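Local atomic coordinates of putative hydroxymethylglutaryl-CoA synthase (Streptococcus mutans, PDB entry 3SQZ), a protein that binds coenzyme A and probably condenses acetyl-CoA with acetoacetyl-CoA to give hydroxymethylglutaryl-CoA, as a member of the thiolase-fold HMG-CoA synthase family. Residues Tyr177-Pro182 and Ile384-Ala389; Gln212-Met217 and Thr236-Asp241; Asp218-Asn223 and Thr227-Gly232. All coordinates share one frame; numbering follows the deposited sequence.

Contact 1: Tyr177-Pro182 and Ile384-Ala389; sequences YGIGTP and IFFEEA. With COA (coenzyme A), chain D.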
loop_
_atom_site.group_PDB
_atom_site.type_symbol
_atom_site.label_atom_id
_atom_site.label_comp_id
_atom_site.label_asym_id
_atom_site.label_seq_id
_atom_site.Cartn_x
_atom_site.Cartn_y
_atom_site.Cartn_z
ATOM N N TYR A 177 -15.075 -2.132 -4.516
ATOM C CA TYR A 177 -16.203 -1.475 -3.862
ATOM C C TYR A 177 -17.553 -1.848 -4.455
ATOM O O TYR A 177 -18.563 -1.796 -3.757
ATOM C CB TYR A 177 -16.057 0.041 -3.903
ATOM C CG TYR A 177 -15.011 0.636 -2.993
ATOM C CD1 TYR A 177 -15.370 1.264 -1.804
ATOM C CD2 TYR A 177 -13.672 0.614 -3.339
ATOM C CE1 TYR A 177 -14.417 1.851 -0.996
ATOM C CE2 TYR A 177 -12.712 1.184 -2.535
ATOM C CZ TYR A 177 -13.085 1.806 -1.367
ATOM O OH TYR A 177 -12.109 2.386 -0.584
ATOM N N GLY A 178 -17.579 -2.180 -5.745
ATOM C CA GLY A 178 -18.806 -2.599 -6.395
ATOM C C GLY A 178 -19.271 -1.681 -7.511
ATOM O O GLY A 178 -19.091 -0.459 -7.474
ATOM N N ILE A 179 -19.883 -2.285 -8.518
ATOM C CA ILE A 179 -20.432 -1.539 -9.638
ATOM C C ILE A 179 -21.496 -0.548 -9.175
ATOM O O ILE A 179 -22.420 -0.915 -8.447
ATOM C CB ILE A 179 -21.050 -2.497 -10.669
ATOM C CG1 ILE A 179 -19.962 -3.401 -11.250
ATOM C CG2 ILE A 179 -21.775 -1.717 -11.764
ATOM C CD1 ILE A 179 -20.484 -4.542 -12.086
ATOM N N GLY A 180 -21.372 0.706 -9.604
ATOM C CA GLY A 180 -22.392 1.701 -9.331
ATOM C C GLY A 180 -22.292 2.344 -7.960
ATOM O O GLY A 180 -23.088 3.217 -7.633
ATOM N N THR A 181 -21.316 1.928 -7.155
ATOM C CA THR A 181 -21.153 2.491 -5.817
ATOM C C THR A 181 -20.285 3.741 -5.861
ATOM O O THR A 181 -19.498 3.923 -6.788
ATOM C CB THR A 181 -20.486 1.494 -4.852
ATOM O OG1 THR A 181 -19.136 1.250 -5.265
ATOM C CG2 THR A 181 -21.255 0.178 -4.803
ATOM N N PRO A 182 -20.411 4.607 -4.847
ATOM C CA PRO A 182 -19.527 5.775 -4.828
ATOM C C PRO A 182 -18.052 5.365 -4.835
ATOM O O PRO A 182 -17.239 6.037 -5.464
ATOM C CB PRO A 182 -19.908 6.474 -3.520
ATOM C CG PRO A 182 -21.339 6.095 -3.308
ATOM C CD PRO A 182 -21.433 4.671 -3.788
ATOM N N ILE A 384 -14.285 -9.136 -15.231
ATOM C CA ILE A 384 -13.040 -9.642 -14.681
ATOM C C ILE A 384 -12.884 -9.307 -13.194
ATOM O O ILE A 384 -12.550 -10.172 -12.381
ATOM C CB ILE A 384 -11.843 -9.116 -15.501
ATOM C CG1 ILE A 384 -11.848 -9.764 -16.890
ATOM C CG2 ILE A 384 -10.533 -9.383 -14.792
ATOM C CD1 ILE A 384 -10.863 -9.154 -17.868
ATOM N N PHE A 385 -13.124 -8.056 -12.822
ATOM C CA PHE A 385 -12.829 -7.644 -11.454
ATOM C C PHE A 385 -13.756 -8.310 -10.446
ATOM O O PHE A 385 -13.349 -8.585 -9.319
ATOM C CB PHE A 385 -12.928 -6.123 -11.330
ATOM C CG PHE A 385 -12.183 -5.530 -10.150
ATOM C CD1 PHE A 385 -10.889 -5.939 -9.826
ATOM C CD2 PHE A 385 -12.759 -4.512 -9.402
ATOM C CE1 PHE A 385 -10.200 -5.346 -8.773
ATOM C CE2 PHE A 385 -12.070 -3.924 -8.362
ATOM C CZ PHE A 385 -10.794 -4.346 -8.044
ATOM N N PHE A 386 -14.994 -8.576 -10.854
ATOM C CA PHE A 386 -15.999 -9.090 -9.930
ATOM C C PHE A 386 -16.257 -10.581 -10.076
ATOM O O PHE A 386 -17.147 -11.133 -9.432
ATOM C CB PHE A 386 -17.281 -8.260 -10.013
ATOM C CG PHE A 386 -17.064 -6.826 -9.648
ATOM C CD1 PHE A 386 -16.929 -5.859 -10.635
ATOM C CD2 PHE A 386 -16.918 -6.450 -8.321
ATOM C CE1 PHE A 386 -16.694 -4.533 -10.301
ATOM C CE2 PHE A 386 -16.682 -5.128 -7.988
ATOM C CZ PHE A 386 -16.566 -4.170 -8.980
ATOM N N GLU A 387 -15.451 -11.242 -10.897
ATOM C CA GLU A 387 -15.539 -12.691 -11.006
ATOM C C GLU A 387 -15.324 -13.332 -9.635
ATOM O O GLU A 387 -14.478 -12.882 -8.860
ATOM C CB GLU A 387 -14.494 -13.211 -11.996
ATOM C CG GLU A 387 -14.604 -14.704 -12.225
ATOM C CD GLU A 387 -13.604 -15.248 -13.219
ATOM O OE1 GLU A 387 -12.971 -14.454 -13.951
ATOM O OE2 GLU A 387 -13.451 -16.488 -13.265
ATOM N N GLU A 388 -16.105 -14.365 -9.333
ATOM C CA GLU A 388 -15.913 -15.148 -8.116
ATOM C C GLU A 388 -15.722 -16.612 -8.494
ATOM O O GLU A 388 -16.170 -17.048 -9.555
ATOM C CB GLU A 388 -17.088 -14.962 -7.146
ATOM C CG GLU A 388 -17.220 -13.520 -6.649
ATOM C CD GLU A 388 -18.262 -13.336 -5.557
ATOM O OE1 GLU A 388 -19.169 -12.495 -5.741
ATOM O OE2 GLU A 388 -18.159 -14.003 -4.505
ATOM N N ALA A 389 -15.032 -17.359 -7.638
ATOM C CA ALA A 389 -14.770 -18.766 -7.911
ATOM C C ALA A 389 -16.062 -19.566 -7.941
ATOM O O ALA A 389 -16.944 -19.373 -7.106
ATOM C CB ALA A 389 -13.814 -19.340 -6.878
HETATM N N1A COA D . -15.281 18.835 -11.473
HETATM C C2A COA D . -14.386 18.823 -10.463
HETATM N N3A COA D . -14.686 18.173 -9.279
HETATM C C4A COA D . -15.886 17.546 -9.143
HETATM C C5A COA D . -16.817 17.554 -10.181
HETATM C C6A COA D . -16.524 18.186 -11.331
HETATM N N6A COA D . -17.468 18.198 -12.410
HETATM N N7A COA D . -17.924 16.855 -9.778
HETATM C C8A COA D . -17.714 16.419 -8.532
HETATM N N9A COA D . -16.432 16.882 -8.142
HETATM C C1B COA D . -15.733 16.522 -6.916
HETATM C C2B COA D . -15.881 17.253 -5.553
HETATM O O2B COA D . -16.350 18.498 -5.292
HETATM C C3B COA D . -14.893 16.475 -4.702
HETATM O O3B COA D . -13.760 16.983 -4.116
HETATM P P3B COA D . -13.806 17.868 -2.850
HETATM O O7A COA D . -14.078 16.952 -1.600
HETATM O O8A COA D . -12.380 18.500 -2.773
HETATM O O9A COA D . -14.872 18.922 -2.998
HETATM C C4B COA D . -15.010 15.114 -5.273
HETATM O O4B COA D . -14.870 15.370 -6.685
HETATM C C5B COA D . -15.801 13.994 -4.687
HETATM O O5B COA D . -17.137 14.388 -4.852
HETATM P P1A COA D . -18.305 13.467 -4.316
HETATM O O1A COA D . -18.116 13.195 -2.771
HETATM O O2A COA D . -19.642 14.123 -4.598
HETATM O O3A COA D . -18.168 12.095 -5.114
HETATM P P2A COA D . -18.818 10.719 -4.661
HETATM O O4A COA D . -20.198 10.953 -3.941
HETATM O O5A COA D . -19.010 9.839 -5.875
HETATM O O6A COA D . -17.828 9.995 -3.633
HETATM C CBP COA D . -15.712 9.341 -2.635
HETATM C CCP COA D . -16.437 10.180 -3.657
HETATM C CDP COA D . -16.161 9.743 -1.272
HETATM C CEP COA D . -14.220 9.547 -2.745
HETATM C CAP COA D . -16.053 7.904 -2.910
HETATM O OAP COA D . -15.431 7.434 -4.037
HETATM C C9P COA D . -15.793 6.997 -1.723
HETATM O O9P COA D . -16.526 6.967 -0.739
HETATM N N8P COA D . -14.624 6.108 -1.847
HETATM C C7P COA D . -14.160 5.314 -0.726
HETATM C C6P COA D . -13.489 6.124 0.363
HETATM C C5P COA D . -12.875 5.261 1.467
HETATM O O5P COA D . -12.581 4.105 1.269
HETATM N N4P COA D . -12.567 5.878 2.729
HETATM C C3P COA D . -11.879 5.102 3.772
HETATM C C2P COA D . -10.461 5.496 4.078
HETATM S S1P COA D . -10.159 7.220 4.288
#
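The ring of Phe386 packs against the backbone of Gly178 and the side chain of Ile179. CE2 of Phe386 lies 3.7 Å from CA of Gly178, and CE1 of the same ring meets CG1 of Ile179 at 3.6 Å. This is the tight part. Phe386 reaches it because CG stands anti to its own carbonyl carbon (chi1 -61°), and its side chain sets off toward the 177-182 loop. It is the first residue after the helix to leave helical backbone angles. The looser part is the outer end of Ile179: its CD1 stays 4.1 Å from CD1 of Phe386, and the residue is exposed.

Gly178 to Thr181 form a type II beta turn. The carbonyl O of Gly178 accepts from both N and OG1 of Thr181, the latter at 2.8 Å, both from the same face of the carbonyl plane. The flanks of the turn hold coenzyme A. Tyr177 OH donates to O5P of the pantetheine at 2.6 Å, in the plane of the ring. The ligand hydroxyl OAP donates to Pro182 O at 2.7 Å. The contact is therefore apolar, while Gly178 O, Tyr177 OH and Pro182 O serve the turn and the coenzyme.

Contact 2: Gln212-Met217 and Thr236-Asp241; sequences QTRDIM and TKQYLD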
loop_
_atom_site.group_PDB
_atom_site.type_symbol
_atom_site.label_atom_id
_atom_site.label_comp_id
_atom_site.label_asym_id
_atom_site.label_seq_id
_atom_site.Cartn_x
_atom_site.Cartn_y
_atom_site.Cartn_z
ATOM N N GLN A 212 -3.232 6.548 17.537
ATOM C CA GLN A 212 -4.506 6.876 18.153
ATOM C C GLN A 212 -5.555 5.890 17.652
ATOM O O GLN A 212 -5.580 5.573 16.461
ATOM C CB GLN A 212 -4.924 8.309 17.789
ATOM C CG GLN A 212 -6.148 8.778 18.552
ATOM C CD GLN A 212 -6.577 10.197 18.204
ATOM O OE1 GLN A 212 -5.875 10.946 17.499
ATOM N NE2 GLN A 212 -7.739 10.576 18.694
ATOM N N THR A 213 -6.407 5.411 18.558
ATOM C CA THR A 213 -7.527 4.547 18.209
ATOM C C THR A 213 -8.829 5.247 18.562
ATOM O O THR A 213 -8.938 5.840 19.633
ATOM C CB THR A 213 -7.467 3.224 19.001
ATOM O OG1 THR A 213 -6.284 2.499 18.652
ATOM C CG2 THR A 213 -8.683 2.349 18.726
ATOM N N ARG A 214 -9.814 5.144 17.674
ATOM C CA ARG A 214 -11.145 5.707 17.889
ATOM C C ARG A 214 -12.174 4.789 17.235
ATOM O O ARG A 214 -12.099 4.540 16.036
ATOM C CB ARG A 214 -11.223 7.100 17.247
ATOM C CG ARG A 214 -12.483 7.891 17.509
ATOM C CD ARG A 214 -12.448 9.196 16.724
ATOM N NE ARG A 214 -11.322 10.039 17.122
ATOM C CZ ARG A 214 -11.012 11.197 16.545
ATOM N NH1 ARG A 214 -11.737 11.655 15.530
ATOM N NH2 ARG A 214 -9.977 11.898 16.984
ATOM N N ASP A 215 -13.155 4.328 18.004
ATOM C CA ASP A 215 -14.136 3.348 17.551
ATOM C C ASP A 215 -15.238 4.025 16.745
ATOM O O ASP A 215 -16.129 4.655 17.301
ATOM C CB ASP A 215 -14.675 2.621 18.783
ATOM C CG ASP A 215 -15.760 1.607 18.473
ATOM O OD1 ASP A 215 -16.005 1.266 17.304
ATOM O OD2 ASP A 215 -16.377 1.138 19.449
ATOM N N ILE A 216 -15.148 3.898 15.424
ATOM C CA ILE A 216 -16.087 4.519 14.491
ATOM C C ILE A 216 -16.416 3.547 13.360
ATOM O O ILE A 216 -15.749 2.520 13.192
ATOM C CB ILE A 216 -15.538 5.855 13.911
ATOM C CG1 ILE A 216 -14.252 5.627 13.094
ATOM C CG2 ILE A 216 -15.326 6.873 15.030
ATOM C CD1 ILE A 216 -13.828 6.840 12.292
ATOM N N MET A 217 -17.436 3.878 12.575
ATOM C CA MET A 217 -17.809 3.048 11.440
ATOM C C MET A 217 -17.840 3.872 10.152
ATOM O O MET A 217 -18.884 4.049 9.524
ATOM C CB MET A 217 -19.116 2.292 11.701
ATOM C CG MET A 217 -18.974 1.269 12.825
ATOM S SD MET A 217 -17.759 -0.026 12.426
ATOM C CE MET A 217 -18.842 -1.316 11.811
ATOM N N THR A 236 -13.733 10.931 5.357
ATOM C CA THR A 236 -12.838 12.054 5.096
ATOM C C THR A 236 -12.697 12.928 6.336
ATOM O O THR A 236 -11.590 13.296 6.726
ATOM C CB THR A 236 -13.342 12.881 3.913
ATOM O OG1 THR A 236 -13.125 12.140 2.706
ATOM C CG2 THR A 236 -12.616 14.228 3.833
ATOM N N LYS A 237 -13.821 13.250 6.969
ATOM C CA LYS A 237 -13.788 14.082 8.167
ATOM C C LYS A 237 -12.992 13.423 9.295
ATOM O O LYS A 237 -12.234 14.087 10.006
ATOM C CB LYS A 237 -15.205 14.398 8.643
ATOM C CG LYS A 237 -15.272 15.253 9.906
ATOM N N GLN A 238 -13.167 12.116 9.467
ATOM C CA GLN A 238 -12.469 11.394 10.527
ATOM C C GLN A 238 -10.987 11.237 10.215
ATOM O O GLN A 238 -10.145 11.331 11.109
ATOM C CB GLN A 238 -13.141 10.052 10.787
ATOM C CG GLN A 238 -14.496 10.216 11.441
ATOM C CD GLN A 238 -14.392 10.829 12.820
ATOM O OE1 GLN A 238 -13.603 10.377 13.651
ATOM N NE2 GLN A 238 -15.172 11.878 13.065
ATOM N N TYR A 239 -10.669 10.970 8.954
ATOM C CA TYR A 239 -9.268 10.928 8.497
ATOM C C TYR A 239 -8.600 12.253 8.874
ATOM O O TYR A 239 -7.506 12.270 9.449
ATOM C CB TYR A 239 -9.214 10.635 6.975
ATOM C CG TYR A 239 -7.889 10.780 6.184
ATOM C CD1 TYR A 239 -7.337 12.035 5.927
ATOM C CD2 TYR A 239 -7.256 9.665 5.605
ATOM C CE1 TYR A 239 -6.166 12.176 5.159
ATOM C CE2 TYR A 239 -6.079 9.799 4.834
ATOM C CZ TYR A 239 -5.536 11.056 4.613
ATOM O OH TYR A 239 -4.382 11.208 3.852
ATOM N N LEU A 240 -9.260 13.364 8.557
ATOM C CA LEU A 240 -8.681 14.682 8.822
ATOM C C LEU A 240 -8.598 15.020 10.308
ATOM O O LEU A 240 -7.633 15.643 10.747
ATOM C CB LEU A 240 -9.430 15.770 8.049
ATOM C CG LEU A 240 -9.309 15.656 6.531
ATOM C CD1 LEU A 240 -10.250 16.631 5.841
ATOM C CD2 LEU A 240 -7.873 15.898 6.082
ATOM N N ASP A 241 -9.589 14.602 11.094
ATOM C CA ASP A 241 -9.544 14.877 12.527
ATOM C C ASP A 241 -8.497 14.030 13.255
ATOM O O ASP A 241 -7.820 14.512 14.166
ATOM C CB ASP A 241 -10.909 14.697 13.183
ATOM C CG ASP A 241 -10.913 15.181 14.618
ATOM O OD1 ASP A 241 -10.777 16.405 14.822
ATOM O OD2 ASP A 241 -11.032 14.345 15.539
#
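The end of strand 203-213 and the loop after it lie beside helix 232-254, and Arg214 makes the polar link between them. Its NH1 donates to two side chains of the helix. The bond from NH1 of Arg214 to OE1 of Gln238 is 2.9 Å long. The bond from NH1 of Arg214 to OD2 of Asp241 is 2.8 Å and belongs to a salt bridge. NH2 of Arg214 adds a weak bond to the same OD2 of Asp241. OD2 of Asp241 receives NH1 on its anti lone pair, the one away from the other oxygen. Both nitrogens thus share a single oxygen, and the guanidinium and carboxylate planes are 51° apart.

Gln238 and Asp241 are three residues apart, so they sit on the same side of the helix, about one turn from each other. In the layered thiolase fold, sheets and helices alternate, and strand 203-213 is an inner strand of its sheet here. The Arg214 chain starts extended, with CG opposite the backbone N (chi1 -173°), and then bends at chi3. Gln238 bends at chi2 (-64°), which turns its amide so that OE1 meets Arg214. Its CB and CG, nearer the backbone, pack on CD1 of Ile216, with CG of Gln238 3.5 Å from that methyl. OE1 of Gln238 also lies 3.5 Å from CD of Arg214. Beyond the two segments, Tyr341 of strand 335-342 touches both Ile216 and Gln238.

Contact 3: Asp218-Asn223 and Thr227-Gly232; sequences DFWRPN and TPYVNG. With COA (coenzyme A), chain D.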
loop_
_atom_site.group_PDB
_atom_site.type_symbol
_atom_site.label_atom_id
_atom_site.label_comp_id
_atom_site.label_asym_id
_atom_site.label_seq_id
_atom_site.Cartn_x
_atom_site.Cartn_y
_atom_site.Cartn_z
ATOM N N ASP A 218 -16.674 4.393 9.771
ATOM C CA ASP A 218 -16.540 5.124 8.515
ATOM C C ASP A 218 -16.450 4.196 7.303
ATOM O O ASP A 218 -16.934 4.535 6.220
ATOM C CB ASP A 218 -15.344 6.088 8.561
ATOM C CG ASP A 218 -14.011 5.395 8.845
ATOM O OD1 ASP A 218 -13.004 5.803 8.219
ATOM O OD2 ASP A 218 -13.946 4.484 9.705
ATOM N N PHE A 219 -15.802 3.047 7.484
ATOM C CA PHE A 219 -15.583 2.059 6.428
ATOM C C PHE A 219 -15.345 0.759 7.170
ATOM O O PHE A 219 -14.613 0.736 8.165
ATOM C CB PHE A 219 -14.354 2.476 5.592
ATOM C CG PHE A 219 -13.794 1.415 4.653
ATOM C CD1 PHE A 219 -13.781 1.624 3.278
ATOM C CD2 PHE A 219 -13.185 0.267 5.143
ATOM C CE1 PHE A 219 -13.221 0.693 2.419
ATOM C CE2 PHE A 219 -12.640 -0.672 4.294
ATOM C CZ PHE A 219 -12.648 -0.453 2.923
ATOM N N TRP A 220 -15.964 -0.313 6.693
ATOM C CA TRP A 220 -15.762 -1.635 7.277
ATOM C C TRP A 220 -16.252 -2.682 6.291
ATOM O O TRP A 220 -16.888 -2.346 5.282
ATOM C CB TRP A 220 -16.467 -1.758 8.637
ATOM C CG TRP A 220 -17.970 -1.818 8.597
ATOM C CD1 TRP A 220 -18.741 -2.920 8.833
ATOM C CD2 TRP A 220 -18.891 -0.734 8.363
ATOM N NE1 TRP A 220 -20.070 -2.603 8.748
ATOM C CE2 TRP A 220 -20.195 -1.266 8.469
ATOM C CE3 TRP A 220 -18.740 0.633 8.082
ATOM C CZ2 TRP A 220 -21.345 -0.482 8.301
ATOM C CZ3 TRP A 220 -19.883 1.413 7.908
ATOM C CH2 TRP A 220 -21.169 0.851 8.018
ATOM N N ARG A 221 -15.948 -3.949 6.553
ATOM C CA ARG A 221 -16.345 -4.994 5.618
ATOM C C ARG A 221 -16.712 -6.285 6.339
ATOM O O ARG A 221 -15.841 -7.109 6.642
ATOM C CB ARG A 221 -15.277 -5.241 4.550
ATOM C CG ARG A 221 -15.782 -6.166 3.467
ATOM C CD ARG A 221 -14.911 -6.171 2.230
ATOM N NE ARG A 221 -13.594 -6.777 2.425
ATOM C CZ ARG A 221 -13.338 -8.081 2.375
ATOM N NH1 ARG A 221 -14.324 -8.959 2.230
ATOM N NH2 ARG A 221 -12.091 -8.509 2.518
ATOM N N PRO A 222 -18.004 -6.470 6.627
ATOM C CA PRO A 222 -18.453 -7.690 7.307
ATOM C C PRO A 222 -18.146 -8.944 6.499
ATOM O O PRO A 222 -17.863 -8.887 5.300
ATOM C CB PRO A 222 -19.964 -7.480 7.442
ATOM C CG PRO A 222 -20.110 -5.990 7.522
ATOM C CD PRO A 222 -19.085 -5.471 6.537
ATOM N N ASN A 223 -18.226 -10.087 7.170
ATOM C CA ASN A 223 -17.728 -11.327 6.598
ATOM C C ASN A 223 -18.518 -11.791 5.380
ATOM O O ASN A 223 -18.012 -12.554 4.562
ATOM C CB ASN A 223 -17.721 -12.435 7.647
ATOM C CG ASN A 223 -16.810 -12.136 8.817
ATOM O OD1 ASN A 223 -15.964 -11.242 8.765
ATOM N ND2 ASN A 223 -16.965 -12.914 9.884
ATOM N N THR A 227 -17.378 -6.542 -0.733
ATOM C CA THR A 227 -17.217 -5.099 -0.864
ATOM C C THR A 227 -17.554 -4.422 0.466
ATOM O O THR A 227 -18.432 -4.872 1.202
ATOM C CB THR A 227 -18.122 -4.551 -1.990
ATOM O OG1 THR A 227 -19.479 -4.936 -1.743
ATOM C CG2 THR A 227 -17.695 -5.118 -3.348
ATOM N N PRO A 228 -16.850 -3.333 0.792
ATOM C CA PRO A 228 -17.068 -2.659 2.073
ATOM C C PRO A 228 -18.316 -1.794 2.091
ATOM O O PRO A 228 -18.870 -1.442 1.043
ATOM C CB PRO A 228 -15.831 -1.769 2.197
ATOM C CG PRO A 228 -15.486 -1.445 0.790
ATOM C CD PRO A 228 -15.772 -2.698 0.019
ATOM N N TYR A 229 -18.748 -1.466 3.303
ATOM C CA TYR A 229 -19.689 -0.381 3.540
ATOM C C TYR A 229 -18.877 0.848 3.906
ATOM O O TYR A 229 -17.895 0.754 4.634
ATOM C CB TYR A 229 -20.682 -0.750 4.648
ATOM C CG TYR A 229 -21.459 -1.984 4.281
ATOM C CD1 TYR A 229 -22.323 -1.979 3.198
ATOM C CD2 TYR A 229 -21.282 -3.174 4.971
ATOM C CE1 TYR A 229 -23.005 -3.117 2.825
ATOM C CE2 TYR A 229 -21.958 -4.307 4.611
ATOM C CZ TYR A 229 -22.814 -4.278 3.536
ATOM O OH TYR A 229 -23.486 -5.420 3.183
ATOM N N VAL A 230 -19.269 2.002 3.381
ATOM C CA VAL A 230 -18.471 3.204 3.592
ATOM C C VAL A 230 -19.333 4.455 3.530
ATOM O O VAL A 230 -20.218 4.571 2.684
ATOM C CB VAL A 230 -17.271 3.283 2.596
ATOM C CG1 VAL A 230 -17.733 3.127 1.148
ATOM C CG2 VAL A 230 -16.463 4.566 2.780
ATOM N N ASN A 231 -19.082 5.370 4.458
ATOM C CA ASN A 231 -19.667 6.705 4.438
ATOM C C ASN A 231 -18.516 7.624 4.057
ATOM O O ASN A 231 -17.684 7.977 4.890
ATOM C CB ASN A 231 -20.224 7.040 5.831
ATOM C CG ASN A 231 -20.916 8.396 5.898
ATOM O OD1 ASN A 231 -21.846 8.591 6.692
ATOM N ND2 ASN A 231 -20.461 9.339 5.089
ATOM N N GLY A 232 -18.429 7.965 2.776
ATOM C CA GLY A 232 -17.252 8.642 2.256
ATOM C C GLY A 232 -16.949 9.969 2.920
ATOM O O GLY A 232 -15.815 10.250 3.296
HETATM N N1A COA D . -15.281 18.835 -11.473
HETATM C C2A COA D . -14.386 18.823 -10.463
HETATM N N3A COA D . -14.686 18.173 -9.279
HETATM C C4A COA D . -15.886 17.546 -9.143
HETATM C C5A COA D . -16.817 17.554 -10.181
HETATM C C6A COA D . -16.524 18.186 -11.331
HETATM N N6A COA D . -17.468 18.198 -12.410
HETATM N N7A COA D . -17.924 16.855 -9.778
HETATM C C8A COA D . -17.714 16.419 -8.532
HETATM N N9A COA D . -16.432 16.882 -8.142
HETATM C C1B COA D . -15.733 16.522 -6.916
HETATM C C2B COA D . -15.881 17.253 -5.553
HETATM O O2B COA D . -16.350 18.498 -5.292
HETATM C C3B COA D . -14.893 16.475 -4.702
HETATM O O3B COA D . -13.760 16.983 -4.116
HETATM P P3B COA D . -13.806 17.868 -2.850
HETATM O O7A COA D . -14.078 16.952 -1.600
HETATM O O8A COA D . -12.380 18.500 -2.773
HETATM O O9A COA D . -14.872 18.922 -2.998
HETATM C C4B COA D . -15.010 15.114 -5.273
HETATM O O4B COA D . -14.870 15.370 -6.685
HETATM C C5B COA D . -15.801 13.994 -4.687
HETATM O O5B COA D . -17.137 14.388 -4.852
HETATM P P1A COA D . -18.305 13.467 -4.316
HETATM O O1A COA D . -18.116 13.195 -2.771
HETATM O O2A COA D . -19.642 14.123 -4.598
HETATM O O3A COA D . -18.168 12.095 -5.114
HETATM P P2A COA D . -18.818 10.719 -4.661
HETATM O O4A COA D . -20.198 10.953 -3.941
HETATM O O5A COA D . -19.010 9.839 -5.875
HETATM O O6A COA D . -17.828 9.995 -3.633
HETATM C CBP COA D . -15.712 9.341 -2.635
HETATM C CCP COA D . -16.437 10.180 -3.657
HETATM C CDP COA D . -16.161 9.743 -1.272
HETATM C CEP COA D . -14.220 9.547 -2.745
HETATM C CAP COA D . -16.053 7.904 -2.910
HETATM O OAP COA D . -15.431 7.434 -4.037
HETATM C C9P COA D . -15.793 6.997 -1.723
HETATM O O9P COA D . -16.526 6.967 -0.739
HETATM N N8P COA D . -14.624 6.108 -1.847
HETATM C C7P COA D . -14.160 5.314 -0.726
HETATM C C6P COA D . -13.489 6.124 0.363
HETATM C C5P COA D . -12.875 5.261 1.467
HETATM O O5P COA D . -12.581 4.105 1.269
HETATM N N4P COA D . -12.567 5.878 2.729
HETATM C C3P COA D . -11.879 5.102 3.772
HETATM C C2P COA D . -10.461 5.496 4.078
HETATM S S1P COA D . -10.159 7.220 4.288
#
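Three backbone hydrogen bonds join the two strands, two between Trp220 and Tyr229 and one from Asn231 to Asp218. Trp220 and Tyr229 are the hydrogen-bonded antiparallel pair: N of Trp220 gives to O of Tyr229 at 3.0 Å, and N of Tyr229 gives to O of Trp220 at 2.9 Å. The third bond, from N of Asn231 to O of Asp218, is also 2.9 Å. Between these, Phe219 faces Val230 as a non-hydrogen-bonded pair. CA of Phe219 and CA of Val230 add CA-H...O contacts to O of Tyr229 and O of Asp218.

These residues form a short beta hairpin, strands 219-220 and 229-230. It leads straight into helix 232-254, with Asn231 at the N-cap position.

The apolar contacts fall on both faces of the hairpin. On the face of Phe219 and Val230, CB of Pro228 sits over one face of the Phe219 ring, toward its rim. It makes a CH-pi contact 3.8 Å from the ring centroid. On the other face, CB of Tyr229 sits over the six-membered ring of Trp220, 10° off the ring normal. The indole lies against this cross-strand partner with CG of Trp220 between the backbone N and the carbonyl carbon (chi1 71°). The Tyr229 ring meets CD of Pro222 at its edge, with CD2 of Tyr229 3.5 Å away.

The ligand is met by Phe219 and Val230. CD1 of Phe219 is 3.4 Å from O5P of coenzyme A, and CG2 of Val230 touches C5P of the pantetheine. The polar side chains find partners outside the hairpin strands. Asp218 turns its carboxylate to Ser235, Tyr341, Ser343 and the backbone N of Gly344. The guanidinium of Arg221 bonds the carbonyls of Thr225 and Glu113, the latter predicted to be the proton donor/acceptor.

How the contacts relate
Contacts 1 and 3 touch each other and share coenzyme A; their centres are 14 Å apart. Tyr177 OH lies 3.6 Å from CE1 of Phe219, and both side chains approach O5P of the pantetheine. Tyr177 O and Thr227 CB also meet, at 3.3 Å. Contact 2 adjoins contact 3 in the sequence: 212-217 runs directly into 218-223, and 227-232 ends where helix 232-254, which holds 236-241, begins. Contact 2 does not touch contact 1; their nearest atoms are about 10 Å apart. The side chain of Gln238 lies about 8 Å from coenzyme A and about 11 Å from that of His267, a predicted proton donor/acceptor.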